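Local atomic coordinates of 5' nucleotidase family protein (Staphylococcus aureus subsp. aureus, PDB entry 4Q7F), a protein that belongs to the 5'-nucleotidase family, pairing a calcineurin-like metallophosphoesterase domain that holds manganese and magnesium with a C-terminal domain that shares the ligand pocket. Residues Ser441-Val446 with Asp522-Lys527; Arg406-Phe411 with Gly451-Asn456. All blocks are in the same frame, centred on the assembly; numbering follows the deposited sequence.

Interaction 1. Residues Ser441-Val446 with Asp522-Lys527; sequences SYTIHV and DFKVEK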
ATOM      1  N   SER A 441      10.899 -10.958 -26.032  1.00 25.11           N
ATOM      2  CA  SER A 441       9.834 -11.905 -26.267  1.00 24.85           C
ATOM      3  C   SER A 441      10.189 -13.169 -25.493  1.00 23.87           C
ATOM      4  O   SER A 441      11.369 -13.476 -25.307  1.00 25.78           O
ATOM      5  CB  SER A 441       9.633 -12.192 -27.766  1.00 25.77           C
ATOM      6  OG  SER A 441      10.747 -12.836 -28.306  1.00 26.76           O
ATOM      7  N   TYR A 442       9.164 -13.895 -25.061  1.00 23.54           N
ATOM      8  CA  TYR A 442       9.332 -15.083 -24.210  1.00 22.50           C
ATOM      9  C   TYR A 442       8.073 -15.927 -24.121  1.00 22.14           C
ATOM     10  O   TYR A 442       6.970 -15.498 -24.455  1.00 22.09           O
ATOM     11  CB  TYR A 442       9.760 -14.655 -22.793  1.00 21.93           C
ATOM     12  CG  TYR A 442       8.852 -13.609 -22.161  1.00 21.71           C
ATOM     13  CD1 TYR A 442       8.972 -12.260 -22.499  1.00 22.52           C
ATOM     14  CD2 TYR A 442       7.891 -13.955 -21.202  1.00 21.04           C
ATOM     15  CE1 TYR A 442       8.139 -11.295 -21.925  1.00 22.15           C
ATOM     16  CE2 TYR A 442       7.065 -12.993 -20.631  1.00 21.17           C
ATOM     17  CZ  TYR A 442       7.196 -11.661 -20.993  1.00 21.73           C
ATOM     18  OH  TYR A 442       6.370 -10.697 -20.416  1.00 21.71           O
ATOM     19  N   THR A 443       8.269 -17.146 -23.647  1.00 22.09           N
ATOM     20  CA  THR A 443       7.236 -18.114 -23.492  1.00 22.41           C
ATOM     21  C   THR A 443       7.293 -18.573 -22.049  1.00 22.35           C
ATOM     22  O   THR A 443       8.373 -18.914 -21.539  1.00 22.55           O
ATOM     23  CB  THR A 443       7.495 -19.358 -24.377  1.00 23.57           C
ATOM     24  OG1 THR A 443       7.516 -18.984 -25.760  1.00 23.92           O
ATOM     25  CG2 THR A 443       6.402 -20.398 -24.155  1.00 24.83           C
ATOM     26  N   ILE A 444       6.150 -18.526 -21.369  1.00 22.01           N
ATOM     27  CA  ILE A 444       6.048 -19.013 -20.003  1.00 20.98           C
ATOM     28  C   ILE A 444       5.293 -20.335 -20.024  1.00 21.51           C
ATOM     29  O   ILE A 444       4.202 -20.403 -20.568  1.00 22.01           O
ATOM     30  CB  ILE A 444       5.308 -18.012 -19.087  1.00 20.62           C
ATOM     31  CG1 ILE A 444       6.141 -16.734 -18.889  1.00 20.70           C
ATOM     32  CG2 ILE A 444       5.051 -18.665 -17.749  1.00 20.81           C
ATOM     33  CD1 ILE A 444       5.411 -15.619 -18.109  1.00 21.23           C
ATOM     34  N   HIS A 445       5.889 -21.375 -19.449  1.00 22.19           N
ATOM     35  CA  HIS A 445       5.282 -22.706 -19.341  1.00 23.54           C
ATOM     36  C   HIS A 445       4.882 -22.916 -17.888  1.00 23.61           C
ATOM     37  O   HIS A 445       5.690 -23.346 -17.075  1.00 24.03           O
ATOM     38  CB  HIS A 445       6.269 -23.793 -19.774  1.00 24.16           C
ATOM     39  CG  HIS A 445       6.515 -23.828 -21.247  1.00 24.96           C
ATOM     40  ND1 HIS A 445       5.668 -24.469 -22.119  1.00 25.91           N
ATOM     41  CD2 HIS A 445       7.499 -23.295 -22.007  1.00 25.01           C
ATOM     42  CE1 HIS A 445       6.114 -24.334 -23.353  1.00 25.10           C
ATOM     43  NE2 HIS A 445       7.230 -23.636 -23.311  1.00 26.06           N
ATOM     44  N   VAL A 446       3.620 -22.645 -17.578  1.00 24.07           N
ATOM     45  CA  VAL A 446       3.123 -22.671 -16.179  1.00 24.69           C
ATOM     46  C   VAL A 446       3.165 -24.077 -15.549  1.00 25.39           C
ATOM     47  O   VAL A 446       3.347 -24.206 -14.365  1.00 24.86           O
ATOM     48  CB  VAL A 446       1.717 -22.041 -16.090  1.00 24.89           C
ATOM     49  CG1 VAL A 446       1.280 -21.875 -14.629  1.00 25.46           C
ATOM     50  CG2 VAL A 446       1.730 -20.678 -16.787  1.00 24.39           C
ATOM     51  N   ASP A 522       5.471  -9.106 -26.672  1.00 26.53           N
ATOM     52  CA  ASP A 522       5.253 -10.275 -27.453  1.00 28.02           C
ATOM     53  C   ASP A 522       5.657 -11.468 -26.593  1.00 27.67           C
ATOM     54  O   ASP A 522       6.842 -11.758 -26.441  1.00 27.99           O
ATOM     55  CB  ASP A 522       6.122 -10.157 -28.698  1.00 30.67           C
ATOM     56  CG  ASP A 522       6.020 -11.354 -29.606  1.00 32.96           C
ATOM     57  OD1 ASP A 522       5.180 -12.223 -29.355  1.00 32.69           O
ATOM     58  OD2 ASP A 522       6.787 -11.403 -30.574  1.00 35.82           O
ATOM     59  N   PHE A 523       4.668 -12.129 -26.001  1.00 26.80           N
ATOM     60  CA  PHE A 523       4.919 -13.267 -25.121  1.00 26.48           C
ATOM     61  C   PHE A 523       3.723 -14.195 -25.129  1.00 26.59           C
ATOM     62  O   PHE A 523       2.664 -13.841 -25.626  1.00 26.92           O
ATOM     63  CB  PHE A 523       5.218 -12.810 -23.687  1.00 26.19           C
ATOM     64  CG  PHE A 523       4.037 -12.218 -22.964  1.00 25.44           C
ATOM     65  CD1 PHE A 523       3.652 -10.902 -23.178  1.00 26.16           C
ATOM     66  CD2 PHE A 523       3.317 -12.981 -22.040  1.00 25.61           C
ATOM     67  CE1 PHE A 523       2.566 -10.358 -22.495  1.00 25.04           C
ATOM     68  CE2 PHE A 523       2.230 -12.450 -21.357  1.00 25.14           C
ATOM     69  CZ  PHE A 523       1.852 -11.138 -21.588  1.00 25.60           C
ATOM     70  N   LYS A 524       3.904 -15.371 -24.556  1.00 26.37           N
ATOM     71  CA  LYS A 524       2.876 -16.389 -24.530  1.00 27.21           C
ATOM     72  C   LYS A 524       2.924 -17.072 -23.213  1.00 25.42           C
ATOM     73  O   LYS A 524       4.013 -17.293 -22.671  1.00 26.33           O
ATOM     74  CB  LYS A 524       3.176 -17.483 -25.573  1.00 30.31           C
ATOM     75  CG  LYS A 524       3.450 -16.976 -26.956  1.00 33.28           C
ATOM     76  CD  LYS A 524       3.877 -18.120 -27.864  1.00 36.56           C
ATOM     77  CE  LYS A 524       4.441 -17.587 -29.151  1.00 39.71           C
ATOM     78  NZ  LYS A 524       4.934 -18.713 -30.006  1.00 43.05           N
ATOM     79  N   VAL A 525       1.751 -17.440 -22.707  1.00 24.28           N
ATOM     80  CA  VAL A 525       1.648 -18.159 -21.443  1.00 22.91           C
ATOM     81  C   VAL A 525       0.782 -19.357 -21.679  1.00 24.33           C
ATOM     82  O   VAL A 525      -0.297 -19.236 -22.220  1.00 25.34           O
ATOM     83  CB  VAL A 525       1.033 -17.296 -20.345  1.00 21.21           C
ATOM     84  CG1 VAL A 525       0.980 -18.075 -19.035  1.00 21.03           C
ATOM     85  CG2 VAL A 525       1.866 -16.051 -20.193  1.00 21.11           C
ATOM     86  N   GLU A 526       1.281 -20.519 -21.305  1.00 25.71           N
ATOM     87  CA  GLU A 526       0.555 -21.739 -21.517  1.00 27.75           C
ATOM     88  C   GLU A 526       1.104 -22.744 -20.544  1.00 27.50           C
ATOM     89  O   GLU A 526       2.012 -22.419 -19.783  1.00 26.21           O
ATOM     90  CB  GLU A 526       0.771 -22.194 -22.946  1.00 30.90           C
ATOM     91  CG  GLU A 526       2.204 -22.590 -23.259  1.00 31.84           C
ATOM     92  CD  GLU A 526       2.396 -22.901 -24.721  1.00 36.17           C
ATOM     93  OE1 GLU A 526       2.462 -24.105 -25.063  1.00 36.58           O
ATOM     94  OE2 GLU A 526       2.417 -21.945 -25.529  1.00 38.32           O
ATOM     95  N   LYS A 527       0.563 -23.957 -20.537  1.00 28.57           N
ATOM     96  CA  LYS A 527       1.102 -24.992 -19.656  1.00 29.55           C
ATOM     97  C   LYS A 527       2.568 -25.262 -19.994  1.00 29.45           C
ATOM     98  O   LYS A 527       2.949 -25.077 -21.152  1.00 31.29           O
ATOM     99  CB  LYS A 527       0.344 -26.311 -19.800  1.00 31.28           C
ATOM    100  CG  LYS A 527      -1.068 -26.355 -19.240  1.00 31.65           C
ATOM    101  CD  LYS A 527      -1.582 -27.784 -19.368  1.00 33.21           C
ATOM    102  CE  LYS A 527      -2.927 -27.994 -18.718  1.00 34.24           C
ATOM    103  NZ  LYS A 527      -3.231 -29.446 -18.707  1.00 35.17           N
ATOM    104  OXT LYS A 527       3.393 -25.694 -19.166  1.00 28.38           O
TER
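Tyr442 and Phe523 share nearly the same first torsion, chi1 53° and 69°, each CG set between its own backbone N and carbonyl carbon, and the two side chains therefore leave neighbouring strands side by side on one face. The strands 441-445 and 522-526 run parallel at the edge of a small mixed sheet in the C-terminal domain, strand 522-526 forming one of its two edges. Because the ring planes are almost parallel but slid apart, they barely overlap; what fills the face of Tyr442 is instead the Phe523 CB methylene, a CH-pi contact 3.5 Å from the ring centroid. The Tyr442 hydroxyl in turn lies over the Phe523 ring, toward its rim, and is hydrogen-bonded to the backbone N of Tyr437. Further along this face, which turns toward helix 397-408, Ile444 lies beside Val525; just past the strand, Val446 CG2 meets Val525 CG1 at 3.5 Å.

On the opposite face Thr443 OG1 is hydrogen-bonded to Asn456 OD1 on the next strand. Between the backbones the bonds are uneven: that from Tyr442 N to Asp522 O is weak, whereas Ile444 N reaches Lys524 O at 2.8 Å and almost straight, and Val446 N reaches Glu526 O at 2.7 Å. The chain terminus itself joins in. His445 stands beside Glu526, its ring plane turned well away from the carboxylate plane, and a nearby negative charge of this kind would probably favour a protonated ring. Its ND1 donates to Lys527 O of the terminal carboxylate at 2.9 Å, with that oxygen 16° out of the ring plane.

Interaction 2. Residues Arg406-Phe411 with Gly451-Asn456; sequences RSAEYF and GQRVSN
Arg453 points its guanidinium edge-on at the turn at Ala408-Phe411, and NH1 alone grips two carbonyl oxygens there. Ala408 O lies exactly in the guanidinium plane, 2.8 Å from NH1, while Phe411 O, 2.9 Å from NH1, is tilted 22° out of it. Neither carbonyl is met squarely in its own plane: NH1 stands above that of Phe411 and is tilted 34° from that of Ala408. The arginine gets there with its chain extended from CG to NE, CG lying anti to the carbonyl carbon (chi1 -65°). The two acceptors bracket a type I beta turn, Ala408 to Phe411, and the turn's own bond, Phe411 N to Ala408 O, comes to that oxygen from the opposite face to NH1. One side chain thus ties that turn to the loop leading into strand 454-459 of the C-terminal domain. A water bridges Arg453 NH2 and Phe411 O, and Arg453 NE donates to Arg448 O, so each guanidinium nitrogen has an oxygen partner. Beside the polar contacts, Ala408 CB meets Val454 CG2 at 4.4 Å. Within 406-411, Arg406 holds Glu409 in a salt bridge, NH1 to OE1 2.7 Å, with OE1 approached from above the carboxylate plane.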
ATOM      1  N   ARG A 406      10.377 -14.676 -11.864  1.00 20.48           N
ATOM      2  CA  ARG A 406       9.674 -14.199 -10.652  1.00 20.86           C
ATOM      3  C   ARG A 406       8.234 -13.854 -11.052  1.00 20.83           C
ATOM      4  O   ARG A 406       7.295 -14.345 -10.434  1.00 21.72           O
ATOM      5  CB  ARG A 406      10.383 -13.038 -10.008  1.00 20.62           C
ATOM      6  CG  ARG A 406       9.559 -12.280  -8.944  1.00 20.94           C
ATOM      7  CD  ARG A 406       8.972 -13.156  -7.845  1.00 21.35           C
ATOM      8  NE  ARG A 406       8.155 -12.348  -6.925  1.00 22.09           N
ATOM      9  CZ  ARG A 406       7.218 -12.829  -6.113  1.00 22.80           C
ATOM     10  NH1 ARG A 406       6.950 -14.144  -6.075  1.00 22.81           N
ATOM     11  NH2 ARG A 406       6.537 -11.993  -5.336  1.00 23.34           N
ATOM     12  N   SER A 407       8.075 -13.058 -12.110  1.00 20.38           N
ATOM     13  CA  SER A 407       6.763 -12.719 -12.632  1.00 20.28           C
ATOM     14  C   SER A 407       5.980 -13.984 -12.988  1.00 20.32           C
ATOM     15  O   SER A 407       4.819 -14.048 -12.684  1.00 20.73           O
ATOM     16  CB  SER A 407       6.868 -11.820 -13.872  1.00 20.21           C
ATOM     17  OG  SER A 407       7.597 -10.639 -13.580  1.00 20.88           O
ATOM     18  N   ALA A 408       6.611 -14.969 -13.662  1.00 20.83           N
ATOM     19  CA  ALA A 408       5.949 -16.219 -14.058  1.00 20.55           C
ATOM     20  C   ALA A 408       5.379 -17.031 -12.878  1.00 21.27           C
ATOM     21  O   ALA A 408       4.517 -17.911 -13.081  1.00 21.19           O
ATOM     22  CB  ALA A 408       6.896 -17.100 -14.940  1.00 20.43           C
ATOM     23  N   GLU A 409       5.853 -16.751 -11.667  1.00 22.05           N
ATOM     24  CA  GLU A 409       5.343 -17.384 -10.437  1.00 23.04           C
ATOM     25  C   GLU A 409       3.897 -16.969 -10.157  1.00 23.36           C
ATOM     26  O   GLU A 409       3.206 -17.601  -9.368  1.00 23.81           O
ATOM     27  CB  GLU A 409       6.187 -17.005  -9.220  1.00 23.05           C
ATOM     28  CG  GLU A 409       7.605 -17.534  -9.258  1.00 22.64           C
ATOM     29  CD  GLU A 409       8.433 -17.050  -8.093  1.00 23.26           C
ATOM     30  OE1 GLU A 409       7.839 -16.521  -7.099  1.00 23.95           O
ATOM     31  OE2 GLU A 409       9.671 -17.170  -8.168  1.00 22.68           O
ATOM     32  N   TYR A 410       3.475 -15.879 -10.796  1.00 22.85           N
ATOM     33  CA  TYR A 410       2.113 -15.358 -10.696  1.00 22.80           C
ATOM     34  C   TYR A 410       1.076 -16.352 -11.180  1.00 23.17           C
ATOM     35  O   TYR A 410      -0.050 -16.297 -10.764  1.00 23.51           O
ATOM     36  CB  TYR A 410       1.994 -14.098 -11.566  1.00 22.07           C
ATOM     37  CG  TYR A 410       0.631 -13.481 -11.609  1.00 23.06           C
ATOM     38  CD1 TYR A 410       0.130 -12.794 -10.509  1.00 23.13           C
ATOM     39  CD2 TYR A 410      -0.149 -13.535 -12.753  1.00 23.20           C
ATOM     40  CE1 TYR A 410      -1.106 -12.195 -10.543  1.00 24.07           C
ATOM     41  CE2 TYR A 410      -1.395 -12.944 -12.785  1.00 24.06           C
ATOM     42  CZ  TYR A 410      -1.865 -12.282 -11.676  1.00 24.53           C
ATOM     43  OH  TYR A 410      -3.098 -11.689 -11.726  1.00 25.21           O
ATOM     44  N   PHE A 411       1.460 -17.257 -12.076  1.00 23.76           N
ATOM     45  CA  PHE A 411       0.532 -18.206 -12.636  1.00 24.74           C
ATOM     46  C   PHE A 411       0.601 -19.590 -12.003  1.00 26.77           C
ATOM     47  O   PHE A 411       1.605 -19.982 -11.405  1.00 25.24           O
ATOM     48  CB  PHE A 411       0.779 -18.388 -14.148  1.00 24.57           C
ATOM     49  CG  PHE A 411       0.630 -17.128 -14.956  1.00 23.56           C
ATOM     50  CD1 PHE A 411      -0.620 -16.629 -15.264  1.00 24.27           C
ATOM     51  CD2 PHE A 411       1.743 -16.469 -15.439  1.00 23.08           C
ATOM     52  CE1 PHE A 411      -0.758 -15.472 -16.010  1.00 24.18           C
ATOM     53  CE2 PHE A 411       1.614 -15.314 -16.183  1.00 22.80           C
ATOM     54  CZ  PHE A 411       0.366 -14.813 -16.470  1.00 22.94           C
ATOM     55  N   GLY A 451      10.760 -21.001 -11.439  1.00 25.10           N
ATOM     56  CA  GLY A 451      12.173 -20.765 -11.653  1.00 25.64           C
ATOM     57  C   GLY A 451      12.709 -21.387 -12.965  1.00 25.67           C
ATOM     58  O   GLY A 451      13.844 -21.114 -13.360  1.00 25.24           O
ATOM     59  N   GLN A 452      11.935 -22.242 -13.633  1.00 24.96           N
ATOM     60  CA  GLN A 452      12.380 -22.782 -14.914  1.00 24.84           C
ATOM     61  C   GLN A 452      11.256 -22.841 -15.943  1.00 23.90           C
ATOM     62  O   GLN A 452      11.223 -23.703 -16.819  1.00 23.36           O
ATOM     63  CB  GLN A 452      13.062 -24.131 -14.741  1.00 26.54           C
ATOM     64  CG  GLN A 452      12.197 -25.241 -14.217  1.00 27.63           C
ATOM     65  CD  GLN A 452      13.023 -26.455 -13.882  1.00 29.36           C
ATOM     66  OE1 GLN A 452      13.088 -27.414 -14.654  1.00 30.75           O
ATOM     67  NE2 GLN A 452      13.727 -26.389 -12.767  1.00 30.28           N
ATOM     68  N   ARG A 453      10.408 -21.832 -15.878  1.00 22.62           N
ATOM     69  CA  ARG A 453       9.238 -21.710 -16.722  1.00 22.33           C
ATOM     70  C   ARG A 453       9.428 -20.817 -17.927  1.00 20.96           C
ATOM     71  O   ARG A 453       8.552 -20.796 -18.784  1.00 20.95           O
ATOM     72  CB  ARG A 453       8.075 -21.079 -15.902  1.00 22.64           C
ATOM     73  CG  ARG A 453       7.560 -21.914 -14.739  1.00 23.94           C
ATOM     74  CD  ARG A 453       6.438 -21.204 -13.974  1.00 23.70           C
ATOM     75  NE  ARG A 453       5.728 -22.129 -13.079  1.00 24.65           N
ATOM     76  CZ  ARG A 453       4.742 -21.786 -12.253  1.00 25.01           C
ATOM     77  NH1 ARG A 453       4.311 -20.546 -12.204  1.00 23.85           N
ATOM     78  NH2 ARG A 453       4.160 -22.707 -11.507  1.00 26.95           N
ATOM     79  N   VAL A 454      10.500 -20.022 -17.959  1.00 19.76           N
ATOM     80  CA  VAL A 454      10.701 -19.068 -19.052  1.00 19.18           C
ATOM     81  C   VAL A 454      11.565 -19.703 -20.159  1.00 19.73           C
ATOM     82  O   VAL A 454      12.610 -20.206 -19.880  1.00 19.65           O
ATOM     83  CB  VAL A 454      11.346 -17.782 -18.557  1.00 19.38           C
ATOM     84  CG1 VAL A 454      11.568 -16.810 -19.712  1.00 19.63           C
ATOM     85  CG2 VAL A 454      10.478 -17.123 -17.484  1.00 19.17           C
ATOM     86  N   SER A 455      11.056 -19.670 -21.386  1.00 19.80           N
ATOM     87  CA  SER A 455      11.705 -20.236 -22.564  1.00 20.90           C
ATOM     88  C   SER A 455      11.649 -19.261 -23.724  1.00 21.63           C
ATOM     89  O   SER A 455      10.908 -18.262 -23.692  1.00 21.41           O
ATOM     90  CB  SER A 455      10.981 -21.509 -22.986  1.00 20.83           C
ATOM     91  OG  SER A 455      11.186 -22.549 -22.055  1.00 21.04           O
ATOM     92  N   ASN A 456      12.447 -19.568 -24.737  1.00 23.30           N
ATOM     93  CA  ASN A 456      12.478 -18.832 -26.000  1.00 24.77           C
ATOM     94  C   ASN A 456      12.767 -17.327 -25.889  1.00 26.34           C
ATOM     95  O   ASN A 456      12.228 -16.539 -26.678  1.00 27.21           O
ATOM     96  CB  ASN A 456      11.133 -19.039 -26.711  1.00 24.01           C
ATOM     97  CG  ASN A 456      10.754 -20.505 -26.834  1.00 24.38           C
ATOM     98  OD1 ASN A 456       9.703 -20.927 -26.319  1.00 24.02           O
ATOM     99  ND2 ASN A 456      11.622 -21.309 -27.491  1.00 25.04           N
TER
HETATM  100  O   HOH W   1       2.052 -22.359  -9.422  1.00 46.68           O

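Interactions 1 and 2 are centred about 8 Å apart and share one sheet: strand 441-445 has 522-526 on one side and 454-459 on the other. The second pairing joins them directly, with probable hydrogen bonds from Ser455 N to Thr443 O and from His445 N to Arg453 O, both 2.8 Å. Packing completes the join, Val446 CG1 lying 3.5 Å from the Phe411 backbone atom C, while Ile444 rests on Ala408, so helix 397-408 packs on the sheet through residues of both contacts. Neither contact includes a residue of the metal sites or of the 3D1 pocket; to that pocket the C-terminal domain contributes others, among them Phe386, Phe432 and Tyr477.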